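Uncharacterized protein 4E10_S0_1Z6NA_001 (T18) (Artificial gene, PDB 3LEF) is a designed epitope-scaffold with a thioredoxin-like fold, made to present the HIV epitope recognised by antibody 4E10 and induce antibodies specific for it. Local coordinates at residues A[25-29]-A[64-70]. Residues are numbered along the deposited sequence; the frame is centred on the assembly and turned at random.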
loop_
_atom_site.group_PDB
_atom_site.type_symbol
_atom_site.label_atom_id
_atom_site.label_comp_id
_atom_site.label_asym_id
_atom_site.label_seq_id
_atom_site.Cartn_x
_atom_site.Cartn_y
_atom_site.Cartn_z
ATOM N N GLU A 25 -7.440 -13.395 2.778
ATOM C CA GLU A 25 -6.108 -13.109 3.298
ATOM C C GLU A 25 -6.093 -12.960 4.819
ATOM O O GLU A 25 -5.096 -13.296 5.474
ATOM C CB GLU A 25 -5.598 -11.822 2.681
ATOM C CG GLU A 25 -5.629 -11.811 1.167
ATOM C CD GLU A 25 -5.361 -10.440 0.598
ATOM O OE1 GLU A 25 -5.504 -9.427 1.327
ATOM O OE2 GLU A 25 -5.000 -10.370 -0.590
ATOM N N GLN A 26 -7.181 -12.425 5.373
ATOM C CA GLN A 26 -7.356 -12.334 6.814
ATOM C C GLN A 26 -7.515 -13.732 7.417
ATOM O O GLN A 26 -7.148 -13.967 8.565
ATOM C CB GLN A 26 -8.593 -11.502 7.137
ATOM C CG GLN A 26 -8.448 -10.037 6.803
ATOM C CD GLN A 26 -9.505 -9.188 7.451
ATOM O OE1 GLN A 26 -9.855 -9.398 8.606
ATOM N NE2 GLN A 26 -10.006 -8.209 6.726
ATOM N N GLY A 27 -8.068 -14.653 6.634
ATOM C CA GLY A 27 -8.190 -16.040 7.040
ATOM C C GLY A 27 -6.865 -16.774 7.015
ATOM O O GLY A 27 -6.636 -17.639 7.838
ATOM N N ALA A 28 -5.991 -16.438 6.073
ATOM C CA ALA A 28 -4.653 -17.008 6.048
ATOM C C ALA A 28 -3.877 -16.580 7.296
ATOM O O ALA A 28 -3.302 -17.413 7.989
ATOM C CB ALA A 28 -3.919 -16.596 4.778
ATOM N N VAL A 29 -3.879 -15.285 7.595
ATOM C CA VAL A 29 -3.247 -14.754 8.815
ATOM C C VAL A 29 -3.815 -15.374 10.097
ATOM O O VAL A 29 -3.063 -15.702 11.026
ATOM C CB VAL A 29 -3.405 -13.220 8.886
ATOM C CG1 VAL A 29 -2.987 -12.688 10.225
ATOM C CG2 VAL A 29 -2.604 -12.572 7.791
ATOM N N MET A 64 -0.894 -7.415 2.262
ATOM C CA MET A 64 -1.685 -8.519 2.796
ATOM C C MET A 64 -1.929 -9.660 1.815
ATOM O O MET A 64 -2.401 -10.728 2.207
ATOM C CB MET A 64 -3.029 -8.004 3.301
ATOM C CG MET A 64 -3.023 -7.595 4.757
ATOM S SD MET A 64 -2.855 -9.029 5.823
ATOM C CE MET A 64 -4.481 -9.769 5.688
ATOM N N TRP A 65 -1.606 -9.459 0.548
ATOM C CA TRP A 65 -1.853 -10.485 -0.472
ATOM C C TRP A 65 -0.664 -11.413 -0.636
ATOM O O TRP A 65 -0.765 -12.472 -1.269
ATOM C CB TRP A 65 -2.184 -9.824 -1.807
ATOM C CG TRP A 65 -1.202 -8.748 -2.211
ATOM C CD1 TRP A 65 -1.402 -7.409 -2.160
ATOM C CD2 TRP A 65 0.126 -8.937 -2.735
ATOM N NE1 TRP A 65 -0.294 -6.749 -2.621
ATOM C CE2 TRP A 65 0.660 -7.667 -2.977
ATOM C CE3 TRP A 65 0.908 -10.061 -3.021
ATOM C CZ2 TRP A 65 1.938 -7.482 -3.508
ATOM C CZ3 TRP A 65 2.180 -9.877 -3.531
ATOM C CH2 TRP A 65 2.684 -8.590 -3.756
ATOM N N CYS A 66 0.465 -10.986 -0.069
ATOM C CA CYS A 66 1.712 -11.751 -0.076
ATOM C C CYS A 66 1.722 -12.859 0.977
ATOM O O CYS A 66 1.639 -12.562 2.176
ATOM C CB CYS A 66 2.867 -10.807 0.231
ATOM S SG CYS A 66 4.457 -11.628 0.343
ATOM N N PRO A 67 1.859 -14.129 0.542
ATOM C CA PRO A 67 1.952 -15.285 1.417
ATOM C C PRO A 67 3.087 -15.233 2.428
ATOM O O PRO A 67 2.943 -15.773 3.530
ATOM C CB PRO A 67 2.207 -16.442 0.440
ATOM C CG PRO A 67 1.651 -15.997 -0.807
ATOM C CD PRO A 67 1.921 -14.548 -0.873
ATOM N N ASP A 68 4.216 -14.641 2.047
ATOM C CA ASP A 68 5.351 -14.523 2.953
ATOM C C ASP A 68 5.094 -13.504 4.036
ATOM O O ASP A 68 5.644 -13.617 5.132
ATOM C CB ASP A 68 6.612 -14.103 2.212
ATOM C CG ASP A 68 7.049 -15.102 1.196
ATOM O OD1 ASP A 68 7.292 -16.283 1.553
ATOM O OD2 ASP A 68 7.173 -14.688 0.026
ATOM N N CYS A 69 4.295 -12.485 3.717
ATOM C CA CYS A 69 3.918 -11.450 4.711
ATOM C C CYS A 69 2.901 -11.994 5.674
ATOM O O CYS A 69 3.014 -11.807 6.870
ATOM C CB CYS A 69 3.321 -10.217 4.035
ATOM S SG CYS A 69 4.498 -9.148 3.144
ATOM N N GLN A 70 1.880 -12.650 5.145
ATOM C CA GLN A 70 0.921 -13.408 5.951
ATOM C C GLN A 70 1.626 -14.329 6.970
ATOM O O GLN A 70 1.325 -14.298 8.165
ATOM C CB GLN A 70 0.035 -14.256 5.028
ATOM C CG GLN A 70 -0.996 -13.463 4.251
ATOM C CD GLN A 70 -1.650 -14.271 3.144
ATOM O OE1 GLN A 70 -1.488 -15.481 3.066
ATOM N NE2 GLN A 70 -2.406 -13.601 2.292
#
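The carbonyl O of Met64 takes a 2.9 Å hydrogen bond from Gln70 NE2, with an N-H...O angle of 165°, and Glu25 lies against that same oxygen without bonding to it: its CB is 3.4 Å from Met64 O. The acceptor lies close to the Gln70 amide plane, which helps to set the rotation of that amide. Gln70 thereby ties the loop ahead of helix 67-82 back to the helix's first turn, and the amide becomes a surface for helix 23-39, where Ala28 CB rests 3.2 Å from Gln70 OE1.

Glu25 reaches over the loop with its chain extended beyond CG (chi2 169°), so that OE2 comes to 3.1 Å from Trp65 CB. Its OE1 is held by Leu22 N and forms a salt bridge with Arg95 of the second subunit. The Met64 chain, bent at chi2 and chi3, brings CE against the Glu25 carbonyl, 3.6 Å from Glu25 O, and 4.0 Å from Val29 CG2.

The segments meet through van der Waals contacts, with no hydrogen bond between them. Cys66, the N-cap of helix 67-82, and Cys69 make up a CxxC resembling the thioredoxin type; neither touches 25-29, and Cys66 points away from it, whereas helix 14-19 closes over Met64 and Val29 through Phe17, Val18 and Phe14.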